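Local coordinates for trichothecene 15-O-acetyltransferase TRI3 (Fusarium sporotrichioides, PDB 3FOT), which acetylates the 15-hydroxyl of trichothecene intermediates, a step in the biosynthesis of mycotoxins such as T-2 toxin, as a coenzyme A-dependent member of the BAHD superfamily, at residues L9-V13 and L411-F416; I125-A131 and E158-D164; S133-W138 and V178-F182; L259-Y263 and E417-L421. All blocks are in the same frame, centred on the assembly; numbering follows the deposited sequence.

Interaction 1. Residues L9-V13 and L411-F416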
loop_
_atom_site.group_PDB
_atom_site.type_symbol
_atom_site.label_atom_id
_atom_site.label_comp_id
_atom_site.label_asym_id
_atom_site.label_seq_id
_atom_site.Cartn_x
_atom_site.Cartn_y
_atom_site.Cartn_z
ATOM N N LEU A 9 3.627 14.520 24.628
ATOM C CA LEU A 9 3.947 13.709 23.417
ATOM C C LEU A 9 5.464 13.744 23.181
ATOM O O LEU A 9 6.033 14.823 23.032
ATOM C CB LEU A 9 3.227 14.298 22.198
ATOM C CG LEU A 9 2.398 13.488 21.190
ATOM C CD1 LEU A 9 2.495 14.149 19.829
ATOM C CD2 LEU A 9 2.801 12.041 21.112
ATOM N N PRO A 10 6.129 12.570 23.144
ATOM C CA PRO A 10 7.586 12.565 22.938
ATOM C C PRO A 10 7.992 13.203 21.606
ATOM O O PRO A 10 7.273 13.048 20.617
ATOM C CB PRO A 10 7.948 11.072 22.945
ATOM C CG PRO A 10 6.801 10.386 23.600
ATOM C CD PRO A 10 5.582 11.209 23.297
ATOM N N PRO A 11 9.120 13.941 21.577
ATOM C CA PRO A 11 9.597 14.556 20.323
ATOM C C PRO A 11 10.411 13.615 19.419
ATOM O O PRO A 11 10.780 12.516 19.841
ATOM C CB PRO A 11 10.506 15.689 20.825
ATOM C CG PRO A 11 11.054 15.168 22.134
ATOM C CD PRO A 11 9.987 14.274 22.728
ATOM N N LEU A 12 10.671 14.051 18.184
ATOM C CA LEU A 12 11.770 13.510 17.373
ATOM C C LEU A 12 12.964 14.421 17.615
ATOM O O LEU A 12 12.773 15.637 17.572
ATOM C CB LEU A 12 11.457 13.583 15.876
ATOM C CG LEU A 12 10.105 13.257 15.258
ATOM C CD1 LEU A 12 9.985 13.965 13.924
ATOM C CD2 LEU A 12 9.940 11.759 15.110
ATOM N N VAL A 13 14.195 13.926 17.816
ATOM C CA VAL A 13 14.648 12.519 17.824
ATOM C C VAL A 13 15.495 12.054 16.612
ATOM O O VAL A 13 15.870 10.889 16.559
ATOM C CB VAL A 13 13.500 11.563 18.075
ATOM N N LEU A 411 5.568 11.457 11.540
ATOM C CA LEU A 411 6.535 10.597 12.205
ATOM C C LEU A 411 6.272 10.582 13.707
ATOM O O LEU A 411 6.256 9.536 14.342
ATOM C CB LEU A 411 7.966 11.060 11.902
ATOM C CG LEU A 411 8.378 11.032 10.427
ATOM C CD1 LEU A 411 9.790 11.599 10.289
ATOM C CD2 LEU A 411 8.282 9.624 9.823
ATOM N N ARG A 412 6.036 11.762 14.265
ATOM C CA ARG A 412 5.827 11.889 15.699
ATOM C C ARG A 412 4.521 11.267 16.169
ATOM O O ARG A 412 4.484 10.536 17.173
ATOM C CB ARG A 412 5.895 13.393 16.078
ATOM C CG ARG A 412 5.974 13.620 17.546
ATOM C CD ARG A 412 6.163 15.097 17.819
ATOM N NE ARG A 412 6.201 15.377 19.248
ATOM C CZ ARG A 412 5.863 16.555 19.783
ATOM N NH1 ARG A 412 5.459 17.556 19.014
ATOM N NH2 ARG A 412 5.920 16.726 21.094
ATOM N N VAL A 413 3.433 11.556 15.465
ATOM C CA VAL A 413 2.141 11.026 15.868
ATOM C C VAL A 413 2.007 9.540 15.586
ATOM O O VAL A 413 1.314 8.835 16.329
ATOM C CB VAL A 413 0.923 11.796 15.289
ATOM C CG1 VAL A 413 1.010 13.296 15.681
ATOM C CG2 VAL A 413 0.795 11.629 13.778
ATOM N N HIS A 414 2.650 9.067 14.521
ATOM C CA HIS A 414 2.615 7.617 14.268
ATOM C C HIS A 414 3.485 6.846 15.276
ATOM O O HIS A 414 3.171 5.706 15.634
ATOM C CB HIS A 414 3.005 7.284 12.822
ATOM C CG HIS A 414 1.971 7.650 11.803
ATOM N ND1 HIS A 414 2.295 7.955 10.497
ATOM C CD2 HIS A 414 0.622 7.749 11.888
ATOM C CE1 HIS A 414 1.191 8.220 9.822
ATOM N NE2 HIS A 414 0.162 8.098 10.640
ATOM N N ASN A 415 4.573 7.451 15.747
ATOM C CA ASN A 415 5.275 6.852 16.895
ATOM C C ASN A 415 4.302 6.657 18.078
ATOM O O ASN A 415 4.251 5.595 18.723
ATOM C CB ASN A 415 6.441 7.717 17.345
ATOM C CG ASN A 415 7.669 7.580 16.465
ATOM O OD1 ASN A 415 7.807 6.647 15.674
ATOM N ND2 ASN A 415 8.595 8.524 16.625
ATOM N N PHE A 416 3.515 7.689 18.344
ATOM C CA PHE A 416 2.519 7.613 19.409
ATOM C C PHE A 416 1.478 6.517 19.128
ATOM O O PHE A 416 1.120 5.727 20.007
ATOM C CB PHE A 416 1.851 8.970 19.624
ATOM C CG PHE A 416 0.663 8.900 20.538
ATOM C CD1 PHE A 416 0.840 8.927 21.923
ATOM C CD2 PHE A 416 -0.629 8.737 20.020
ATOM C CE1 PHE A 416 -0.276 8.824 22.784
ATOM C CE2 PHE A 416 -1.733 8.631 20.865
ATOM C CZ PHE A 416 -1.552 8.688 22.253
HETATM O O HOH W 1 5.659 10.636 19.702
HETATM O O HOH W 2 8.425 10.544 18.784
#

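Interaction 2. Residues I125-A131 and E158-D164. With SO4 (sulfate ion), chain J.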
loop_
_atom_site.group_PDB
_atom_site.type_symbol
_atom_site.label_atom_id
_atom_site.label_comp_id
_atom_site.label_asym_id
_atom_site.label_seq_id
_atom_site.Cartn_x
_atom_site.Cartn_y
_atom_site.Cartn_z
ATOM N N ILE A 125 11.796 -16.250 -5.276
ATOM C CA ILE A 125 10.961 -16.373 -6.473
ATOM C C ILE A 125 10.460 -17.802 -6.553
ATOM O O ILE A 125 11.258 -18.739 -6.522
ATOM C CB ILE A 125 11.748 -16.057 -7.772
ATOM C CG1 ILE A 125 12.492 -14.713 -7.696
ATOM C CG2 ILE A 125 10.824 -16.134 -8.996
ATOM C CD1 ILE A 125 11.625 -13.499 -7.659
ATOM N N HIS A 126 9.139 -17.946 -6.645
ATOM C CA HIS A 126 8.478 -19.250 -6.601
ATOM C C HIS A 126 7.546 -19.412 -7.777
ATOM O O HIS A 126 6.986 -18.439 -8.265
ATOM C CB HIS A 126 7.689 -19.340 -5.302
ATOM C CG HIS A 126 8.527 -19.040 -4.103
ATOM N ND1 HIS A 126 9.511 -19.896 -3.666
ATOM C CD2 HIS A 126 8.589 -17.950 -3.304
ATOM C CE1 HIS A 126 10.130 -19.356 -2.629
ATOM N NE2 HIS A 126 9.581 -18.182 -2.381
ATOM N N VAL A 127 7.355 -20.646 -8.225
ATOM C CA VAL A 127 6.425 -20.878 -9.321
ATOM C C VAL A 127 5.460 -22.025 -9.015
ATOM O O VAL A 127 5.776 -22.945 -8.217
ATOM C CB VAL A 127 7.148 -21.190 -10.661
ATOM C CG1 VAL A 127 8.187 -20.139 -10.988
ATOM C CG2 VAL A 127 7.758 -22.593 -10.641
ATOM N N GLN A 128 4.288 -21.964 -9.635
ATOM C CA GLN A 128 3.296 -23.031 -9.499
ATOM C C GLN A 128 2.526 -23.183 -10.800
ATOM O O GLN A 128 1.886 -22.241 -11.235
ATOM C CB GLN A 128 2.256 -22.707 -8.422
ATOM C CG GLN A 128 2.737 -22.482 -7.015
ATOM C CD GLN A 128 1.577 -22.328 -6.035
ATOM O OE1 GLN A 128 0.436 -22.711 -6.331
ATOM N NE2 GLN A 128 1.865 -21.766 -4.862
ATOM N N PRO A 129 2.574 -24.383 -11.424
ATOM C CA PRO A 129 1.607 -24.663 -12.489
ATOM C C PRO A 129 0.257 -24.915 -11.846
ATOM O O PRO A 129 0.095 -25.905 -11.127
ATOM C CB PRO A 129 2.144 -25.938 -13.159
ATOM C CG PRO A 129 3.413 -26.282 -12.479
ATOM C CD PRO A 129 3.494 -25.500 -11.187
ATOM N N THR A 130 -0.691 -24.011 -12.084
ATOM C CA THR A 130 -1.970 -23.993 -11.398
ATOM C C THR A 130 -2.969 -23.092 -12.122
ATOM O O THR A 130 -2.572 -22.154 -12.792
ATOM C CB THR A 130 -1.824 -23.479 -9.917
ATOM O OG1 THR A 130 -3.099 -23.532 -9.250
ATOM C CG2 THR A 130 -1.275 -22.032 -9.887
ATOM N N ALA A 131 -4.258 -23.369 -11.957
ATOM C CA ALA A 131 -5.305 -22.474 -12.439
ATOM C C ALA A 131 -5.693 -21.373 -11.440
ATOM O O ALA A 131 -6.452 -20.487 -11.789
ATOM C CB ALA A 131 -6.556 -23.281 -12.867
ATOM N N GLU A 158 8.736 -11.294 -1.759
ATOM C CA GLU A 158 8.804 -12.538 -2.507
ATOM C C GLU A 158 7.804 -12.462 -3.659
ATOM O O GLU A 158 6.847 -11.686 -3.598
ATOM C CB GLU A 158 8.523 -13.741 -1.591
ATOM C CG GLU A 158 7.171 -13.759 -0.865
ATOM C CD GLU A 158 6.996 -14.956 0.052
ATOM O OE1 GLU A 158 7.900 -15.843 0.053
ATOM O OE2 GLU A 158 5.926 -15.047 0.726
ATOM N N LEU A 159 8.007 -13.302 -4.681
ATOM C CA LEU A 159 7.130 -13.338 -5.876
ATOM C C LEU A 159 6.675 -14.761 -6.102
ATOM O O LEU A 159 7.477 -15.697 -5.923
ATOM C CB LEU A 159 7.919 -12.952 -7.143
ATOM C CG LEU A 159 8.129 -11.500 -7.543
ATOM C CD1 LEU A 159 8.985 -10.780 -6.507
ATOM C CD2 LEU A 159 8.783 -11.397 -8.930
ATOM N N PHE A 160 5.420 -14.928 -6.518
ATOM C CA PHE A 160 4.888 -16.220 -6.933
ATOM C C PHE A 160 4.339 -16.121 -8.341
ATOM O O PHE A 160 3.447 -15.318 -8.594
ATOM C CB PHE A 160 3.762 -16.663 -5.998
ATOM C CG PHE A 160 4.189 -16.805 -4.578
ATOM C CD1 PHE A 160 4.607 -18.039 -4.092
ATOM C CD2 PHE A 160 4.130 -15.706 -3.712
ATOM C CE1 PHE A 160 5.010 -18.178 -2.777
ATOM C CE2 PHE A 160 4.516 -15.835 -2.390
ATOM C CZ PHE A 160 4.962 -17.063 -1.916
ATOM N N LEU A 161 4.888 -16.920 -9.251
ATOM C CA LEU A 161 4.486 -16.890 -10.669
ATOM C C LEU A 161 3.580 -18.085 -10.886
ATOM O O LEU A 161 3.946 -19.212 -10.545
ATOM C CB LEU A 161 5.709 -16.997 -11.597
ATOM C CG LEU A 161 6.954 -16.131 -11.288
ATOM C CD1 LEU A 161 8.151 -16.489 -12.181
ATOM C CD2 LEU A 161 6.650 -14.655 -11.341
ATOM N N LEU A 162 2.404 -17.839 -11.429
ATOM C CA LEU A 162 1.392 -18.873 -11.557
ATOM C C LEU A 162 0.925 -18.881 -12.993
ATOM O O LEU A 162 0.721 -17.826 -13.585
ATOM C CB LEU A 162 0.203 -18.528 -10.656
ATOM C CG LEU A 162 0.479 -18.085 -9.206
ATOM C CD1 LEU A 162 -0.824 -17.659 -8.541
ATOM C CD2 LEU A 162 1.180 -19.204 -8.439
ATOM N N SER A 163 0.727 -20.061 -13.561
ATOM C CA SER A 163 0.124 -20.138 -14.891
ATOM C C SER A 163 -0.542 -21.497 -15.016
ATOM O O SER A 163 -0.035 -22.488 -14.498
ATOM C CB SER A 163 1.149 -19.933 -16.030
ATOM O OG SER A 163 0.491 -19.720 -17.290
ATOM N N ASP A 164 -1.668 -21.520 -15.731
ATOM C CA ASP A 164 -2.447 -22.753 -15.891
ATOM C C ASP A 164 -1.853 -23.626 -16.999
ATOM O O ASP A 164 -2.412 -23.734 -18.094
ATOM C CB ASP A 164 -3.908 -22.436 -16.173
ATOM C CG ASP A 164 -4.801 -23.661 -16.058
ATOM O OD1 ASP A 164 -4.331 -24.732 -15.600
ATOM O OD2 ASP A 164 -5.975 -23.537 -16.441
HETATM S S SO4 J . 9.907 -22.850 -5.801
HETATM O O1 SO4 J . 9.334 -22.523 -7.130
HETATM O O2 SO4 J . 10.321 -24.264 -5.818
HETATM O O3 SO4 J . 11.052 -22.010 -5.452
HETATM O O4 SO4 J . 8.914 -22.674 -4.734
HETATM O O HOH W 3 10.214 -16.570 -0.221
#

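Interaction 3. Residues S133-W138 and V178-F182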
loop_
_atom_site.group_PDB
_atom_site.type_symbol
_atom_site.label_atom_id
_atom_site.label_comp_id
_atom_site.label_asym_id
_atom_site.label_seq_id
_atom_site.Cartn_x
_atom_site.Cartn_y
_atom_site.Cartn_z
ATOM N N SER A 133 -5.757 -18.015 -9.310
ATOM C CA SER A 133 -5.346 -16.625 -9.521
ATOM C C SER A 133 -4.369 -16.178 -8.421
ATOM O O SER A 133 -4.220 -16.854 -7.405
ATOM C CB SER A 133 -6.564 -15.702 -9.489
ATOM O OG SER A 133 -7.067 -15.576 -8.171
ATOM N N ALA A 134 -3.738 -15.020 -8.621
ATOM C CA ALA A 134 -2.888 -14.437 -7.581
ATOM C C ALA A 134 -3.669 -14.207 -6.269
ATOM O O ALA A 134 -3.158 -14.491 -5.176
ATOM C CB ALA A 134 -2.228 -13.128 -8.092
ATOM N N LEU A 135 -4.892 -13.679 -6.364
ATOM C CA LEU A 135 -5.697 -13.467 -5.149
ATOM C C LEU A 135 -6.174 -14.763 -4.505
ATOM O O LEU A 135 -6.355 -14.804 -3.300
ATOM C CB LEU A 135 -6.867 -12.498 -5.376
ATOM C CG LEU A 135 -6.386 -11.047 -5.605
ATOM C CD1 LEU A 135 -7.553 -10.124 -5.915
ATOM C CD2 LEU A 135 -5.562 -10.488 -4.449
ATOM N N ASP A 136 -6.379 -15.813 -5.305
ATOM C CA ASP A 136 -6.684 -17.153 -4.757
ATOM C C ASP A 136 -5.532 -17.601 -3.876
ATOM O O ASP A 136 -5.729 -18.119 -2.787
ATOM C CB ASP A 136 -6.849 -18.198 -5.870
ATOM C CG ASP A 136 -8.159 -18.079 -6.623
ATOM O OD1 ASP A 136 -9.096 -17.422 -6.138
ATOM O OD2 ASP A 136 -8.232 -18.645 -7.736
ATOM N N LEU A 137 -4.319 -17.380 -4.357
ATOM C CA LEU A 137 -3.125 -17.743 -3.601
ATOM C C LEU A 137 -2.963 -16.905 -2.329
ATOM O O LEU A 137 -2.566 -17.421 -1.277
ATOM C CB LEU A 137 -1.894 -17.611 -4.489
ATOM C CG LEU A 137 -0.567 -17.970 -3.833
ATOM C CD1 LEU A 137 -0.581 -19.402 -3.282
ATOM C CD2 LEU A 137 0.572 -17.738 -4.863
ATOM N N TRP A 138 -3.294 -15.624 -2.403
ATOM C CA TRP A 138 -3.298 -14.797 -1.193
ATOM C C TRP A 138 -4.186 -15.459 -0.131
ATOM O O TRP A 138 -3.782 -15.640 1.032
ATOM C CB TRP A 138 -3.808 -13.391 -1.552
ATOM C CG TRP A 138 -4.067 -12.522 -0.339
ATOM C CD1 TRP A 138 -3.170 -12.162 0.593
ATOM C CD2 TRP A 138 -5.313 -11.944 0.046
ATOM N NE1 TRP A 138 -3.776 -11.378 1.566
ATOM C CE2 TRP A 138 -5.096 -11.240 1.251
ATOM C CE3 TRP A 138 -6.595 -11.952 -0.510
ATOM C CZ2 TRP A 138 -6.101 -10.525 1.898
ATOM C CZ3 TRP A 138 -7.607 -11.244 0.136
ATOM C CH2 TRP A 138 -7.354 -10.540 1.329
ATOM N N VAL A 178 -0.348 -15.253 -17.151
ATOM C CA VAL A 178 0.593 -15.576 -16.085
ATOM C C VAL A 178 0.232 -14.599 -14.961
ATOM O O VAL A 178 0.149 -13.398 -15.208
ATOM C CB VAL A 178 2.058 -15.343 -16.484
ATOM C CG1 VAL A 178 2.972 -15.560 -15.278
ATOM C CG2 VAL A 178 2.487 -16.292 -17.618
ATOM N N GLU A 179 0.010 -15.109 -13.752
ATOM C CA GLU A 179 -0.309 -14.231 -12.622
ATOM C C GLU A 179 0.951 -14.102 -11.777
ATOM O O GLU A 179 1.698 -15.066 -11.622
ATOM C CB GLU A 179 -1.432 -14.849 -11.776
ATOM C CG GLU A 179 -2.737 -15.080 -12.540
ATOM C CD GLU A 179 -3.846 -14.073 -12.191
ATOM O OE1 GLU A 179 -3.924 -13.580 -11.037
ATOM O OE2 GLU A 179 -4.687 -13.797 -13.068
ATOM N N ILE A 180 1.187 -12.916 -11.222
ATOM C CA ILE A 180 2.261 -12.800 -10.240
ATOM C C ILE A 180 1.658 -12.212 -8.968
ATOM O O ILE A 180 0.997 -11.178 -9.025
ATOM C CB ILE A 180 3.409 -11.887 -10.736
ATOM C CG1 ILE A 180 3.929 -12.346 -12.105
ATOM C CG2 ILE A 180 4.527 -11.839 -9.701
ATOM C CD1 ILE A 180 5.083 -11.465 -12.661
ATOM N N LEU A 181 1.899 -12.880 -7.848
ATOM C CA LEU A 181 1.584 -12.330 -6.540
ATOM C C LEU A 181 2.879 -11.864 -5.899
ATOM O O LEU A 181 3.787 -12.674 -5.671
ATOM C CB LEU A 181 0.961 -13.409 -5.653
ATOM C CG LEU A 181 0.468 -12.851 -4.301
ATOM C CD1 LEU A 181 -0.691 -11.843 -4.458
ATOM C CD2 LEU A 181 0.077 -14.044 -3.388
ATOM N N PHE A 182 2.972 -10.559 -5.630
ATOM C CA PHE A 182 4.076 -10.014 -4.820
ATOM C C PHE A 182 3.609 -9.988 -3.393
ATOM O O PHE A 182 2.472 -9.617 -3.114
ATOM C CB PHE A 182 4.453 -8.604 -5.264
ATOM C CG PHE A 182 4.911 -8.532 -6.708
ATOM C CD1 PHE A 182 6.261 -8.572 -7.021
ATOM C CD2 PHE A 182 3.981 -8.428 -7.750
ATOM C CE1 PHE A 182 6.705 -8.485 -8.364
ATOM C CE2 PHE A 182 4.411 -8.355 -9.097
ATOM C CZ PHE A 182 5.776 -8.400 -9.401
HETATM O O HOH W 4 -6.045 -12.427 -8.805
#

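Interaction 4. Residues L259-Y263 and E417-L421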
loop_
_atom_site.group_PDB
_atom_site.type_symbol
_atom_site.label_atom_id
_atom_site.label_comp_id
_atom_site.label_asym_id
_atom_site.label_seq_id
_atom_site.Cartn_x
_atom_site.Cartn_y
_atom_site.Cartn_z
ATOM N N LEU A 259 -7.269 10.899 16.884
ATOM C CA LEU A 259 -6.986 9.477 16.803
ATOM C C LEU A 259 -7.673 8.704 17.908
ATOM O O LEU A 259 -8.384 7.728 17.661
ATOM C CB LEU A 259 -5.473 9.270 16.869
ATOM C CG LEU A 259 -4.962 7.841 16.840
ATOM C CD1 LEU A 259 -5.291 7.227 15.468
ATOM C CD2 LEU A 259 -3.467 7.854 17.089
ATOM N N VAL A 260 -7.459 9.145 19.138
ATOM C CA VAL A 260 -7.987 8.447 20.293
ATOM C C VAL A 260 -9.504 8.486 20.280
ATOM O O VAL A 260 -10.140 7.476 20.572
ATOM C CB VAL A 260 -7.412 9.000 21.601
ATOM C CG1 VAL A 260 -7.932 8.204 22.819
ATOM C CG2 VAL A 260 -5.888 8.908 21.550
ATOM N N ALA A 261 -10.077 9.638 19.925
ATOM C CA ALA A 261 -11.529 9.777 19.826
ATOM C C ALA A 261 -12.128 8.927 18.716
ATOM O O ALA A 261 -13.238 8.415 18.873
ATOM C CB ALA A 261 -11.951 11.241 19.654
ATOM N N ASN A 262 -11.415 8.802 17.596
ATOM C CA ASN A 262 -11.871 7.925 16.514
ATOM C C ASN A 262 -11.967 6.471 16.983
ATOM O O ASN A 262 -12.866 5.754 16.561
ATOM C CB ASN A 262 -11.002 8.042 15.258
ATOM C CG ASN A 262 -11.500 7.151 14.109
ATOM O OD1 ASN A 262 -12.639 7.268 13.682
ATOM N ND2 ASN A 262 -10.642 6.256 13.620
ATOM N N TYR A 263 -11.051 6.035 17.846
ATOM C CA TYR A 263 -11.130 4.667 18.392
ATOM C C TYR A 263 -12.430 4.450 19.181
ATOM O O TYR A 263 -12.987 3.350 19.187
ATOM C CB TYR A 263 -9.918 4.331 19.278
ATOM C CG TYR A 263 -8.606 4.127 18.537
ATOM C CD1 TYR A 263 -8.495 3.192 17.513
ATOM C CD2 TYR A 263 -7.459 4.856 18.892
ATOM C CE1 TYR A 263 -7.290 2.998 16.838
ATOM C CE2 TYR A 263 -6.246 4.668 18.228
ATOM C CZ TYR A 263 -6.169 3.739 17.196
ATOM O OH TYR A 263 -4.985 3.530 16.521
ATOM N N GLU A 417 1.007 6.470 17.887
ATOM C CA GLU A 417 -0.005 5.503 17.499
ATOM C C GLU A 417 0.467 4.046 17.690
ATOM O O GLU A 417 -0.289 3.179 18.177
ATOM C CB GLU A 417 -0.389 5.777 16.050
ATOM C CG GLU A 417 -1.570 4.993 15.564
ATOM C CD GLU A 417 -2.150 5.582 14.291
ATOM O OE1 GLU A 417 -1.804 6.735 13.922
ATOM O OE2 GLU A 417 -2.970 4.883 13.674
ATOM N N ALA A 418 1.720 3.781 17.334
ATOM C CA ALA A 418 2.317 2.456 17.521
ATOM C C ALA A 418 2.326 2.046 18.994
ATOM O O ALA A 418 1.946 0.915 19.362
ATOM C CB ALA A 418 3.735 2.442 16.948
ATOM N N SER A 419 2.713 2.992 19.845
ATOM C CA SER A 419 2.715 2.770 21.289
ATOM C C SER A 419 1.311 2.546 21.833
ATOM O O SER A 419 1.097 1.646 22.678
ATOM C CB SER A 419 3.352 3.972 21.969
ATOM O OG SER A 419 4.754 3.829 21.936
ATOM N N TYR A 420 0.351 3.326 21.330
ATOM C CA TYR A 420 -1.073 3.162 21.700
ATOM C C TYR A 420 -1.574 1.765 21.316
ATOM O O TYR A 420 -2.230 1.068 22.114
ATOM C CB TYR A 420 -1.949 4.238 21.036
ATOM C CG TYR A 420 -3.380 4.245 21.527
ATOM C CD1 TYR A 420 -3.775 5.093 22.562
ATOM C CD2 TYR A 420 -4.337 3.401 20.966
ATOM C CE1 TYR A 420 -5.089 5.095 23.026
ATOM C CE2 TYR A 420 -5.650 3.386 21.422
ATOM C CZ TYR A 420 -6.021 4.247 22.447
ATOM O OH TYR A 420 -7.319 4.225 22.886
ATOM N N LEU A 421 -1.251 1.337 20.099
ATOM C CA LEU A 421 -1.720 0.036 19.623
ATOM C C LEU A 421 -1.065 -1.145 20.324
ATOM O O LEU A 421 -1.673 -2.215 20.440
ATOM C CB LEU A 421 -1.538 -0.090 18.115
ATOM C CG LEU A 421 -2.470 0.833 17.332
ATOM C CD1 LEU A 421 -1.940 0.917 15.895
ATOM C CD2 LEU A 421 -3.917 0.353 17.384
#

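Interaction 1. Residues L9-V13 and L411-F416
The segment Leu9-Val13 runs without regular secondary structure along one flank of the helical segment 411-416, coming nearest where the CA atoms of Leu12 and Arg412 are 6.4 Å apart. It is the start of the modelled chain, pinned to the helix 406-423 of this BAHD-type acyltransferase fold by one arginine. With CG anti to its backbone N (chi1 -168°) and the chain extended as far as NE, Arg412 reaches straight out of the helix to the passing backbone. Its guanidinium gives two hydrogen bonds to successive carbonyls, NH2 to Leu9 O at 2.7 Å and NE to Pro10 O at 2.9 Å. Both acceptors lie in the guanidinium plane, yet each donor stands above the plane of the carbonyl it meets. NH1 makes a salt bridge to Asp249 on helix 246-264, so all three guanidinium nitrogens have a partner, which should fix the rotation of the group. Leu9 CD1 rests over one guanidinium face, displaced toward its rim, while CD2 of the same leucine presses on Phe416 CB at 3.5 Å. At the other end, Leu12 CD2 sits 3.8 Å from Leu411 CB and equally close to Asn415 ND2; the amide oxygen of Asn415 is bound by the backbone N of Gly35. The same helical turn carries His414, which binds the substrate 15-deacetylcalonectrin, on a side turned from the N-terminal segment. Between the two backbones, one water lies 3.0 Å from Pro10 O and 2.8 Å from Arg412 O.

Interaction 2. Residues I125-A131 and E158-D164
Ile125 CD1 lies against Leu159 CD2 at 3.8 Å, and Val127 CG1 meets Leu161 CD1 at the same distance; these four side chains form the apolar face that packs on helix 71-88. The other face, turned toward helix 134-147, has Gln128 running beside Leu162, whose CD2 touches Gln128 CB, and the Thr130 methyl alongside Leu162 CB. The backbones between these faces are parallel strands in register, the outermost pair at one end of the six-stranded mixed sheet, joined by a beta-alpha-beta crossover through helix 134-147. His126 N bonds to Leu159 O and Leu161 N to His126 O at 2.8 Å; Gln128 N then bonds to Leu161 O, and the ladder ends with Thr130 N on Ser163 O, after a weak bond from Ser163 N to Gln128 O.

Towards the polar edge, the His126 and Phe160 rings lie side by side, planes 29° apart and offset, with little of one ring over the other. His126 ND1 donates to two oxygens of a sulfate, O4 at 3.0 Å and O3 at 3.2 Å. Val127 N gives O1 of that ion a third bond, while Glu158 OE1 lies 3.8 Å from His126 NE2. The anion and the nearby carboxylate would both favour a protonated imidazole, although the sulfate probably came from the crystallisation liquor.

Interaction 3. Residues S133-W138 and V178-F182
Leu181 spreads its two methyls under the first turn of helix 134-147, with CD1 and CD2 each 3.7 Å from Ala134 O. The helix covers one face of the mixed sheet here, running over strand 177-184 with the local axes at 39°, and it begins with a capping box. In that box Ser133 OG accepts from Asp136 N at 3.0 Å, and Asp136 OD2 in return takes the N-H of Ser133. On the apolar side, Leu181 CG stands anti to the backbone N, which carries CD2 in beneath Leu137 CG at 4.0 Å. The Ala134 methyl packs against Leu181 CB, also at 4.0 Å.

Glu179 reaches the helix start from two residues earlier on the strand. Its chain is bent by rotation about CB-CG (chi2 -106°), swinging the carboxylate to the first turn, where a negative group would be favoured by the helix dipole. The second oxygen, OE2, is held by Ser58 of the adjoining strand 53-61. OE1 also receives a hydrogen bond from a water that accepts from Leu135 N, and it takes the N-H of Ala134 at 2.8 Å, almost straight at 175° but from above the carboxylate plane.

Interaction 4. Residues L259-Y263 and E417-L421
Tyr263 CG is anti to its carbonyl carbon (chi1 -72°) whereas Tyr420 CG is anti to its own backbone nitrogen (chi1 -172°), and these two torsions bring the rings in from the two helices to lie alongside one another, pointing opposite ways. The contact joins helix 246-264 to helix 406-423 in a helix-helix packing of the acyltransferase fold, where the short axes make an angle of 34° and pass 12.2 Å apart. Long side chains therefore bridge the separation. The tyrosine planes are essentially parallel, but with centroids 4.9 Å apart the two rings are displaced and share little common area; the closest approach is Tyr263 CD2 to Tyr420 CE2, 3.4 Å. Val260 adds its two methyls near the phenol end of Tyr420, and Phe428 packs edge-to-face with Tyr263.

Below the rings, Leu259 puts both methyls against the carboxylate of Glu417, CD1 being 3.7 Å from CD. The methyls offer the carboxylate no hydrogen bond; OE1 is bonded to the hydroxyl of Tyr255, one turn earlier on the same helix as Leu259. The side chains of Glu417 and His414 have their nearest atoms about 3 Å apart, which places this packing next to a residue that binds 15-deacetylcalonectrin. Leu421 crosses Tyr263 at about a right angle, its CD2 ending 3.5 Å from Tyr263 OH.

Overall arrangement
The four contacts form two pairs on opposite sides of the chain's centre. Interactions 2 and 3 have centres 7 Å apart and share the mixed sheet: strands 125-129, 158-163 and 177-184 lie in that order across it, with helix 134-147 following the first strand and preceding the second. Interactions 1 and 4 have centres 13 Å apart and both use helix 406-423, Phe416 packing on Leu259 and Val260 between them. Interactions 1 and 2 are farthest apart, about 41 Å between centres. Along the chain, the segments of 2 and 3 alternate, as do those of 1 and 4, and interaction 1 encloses the first pair. It also returns the chain's beginning to the helix carrying the substrate-binding His414.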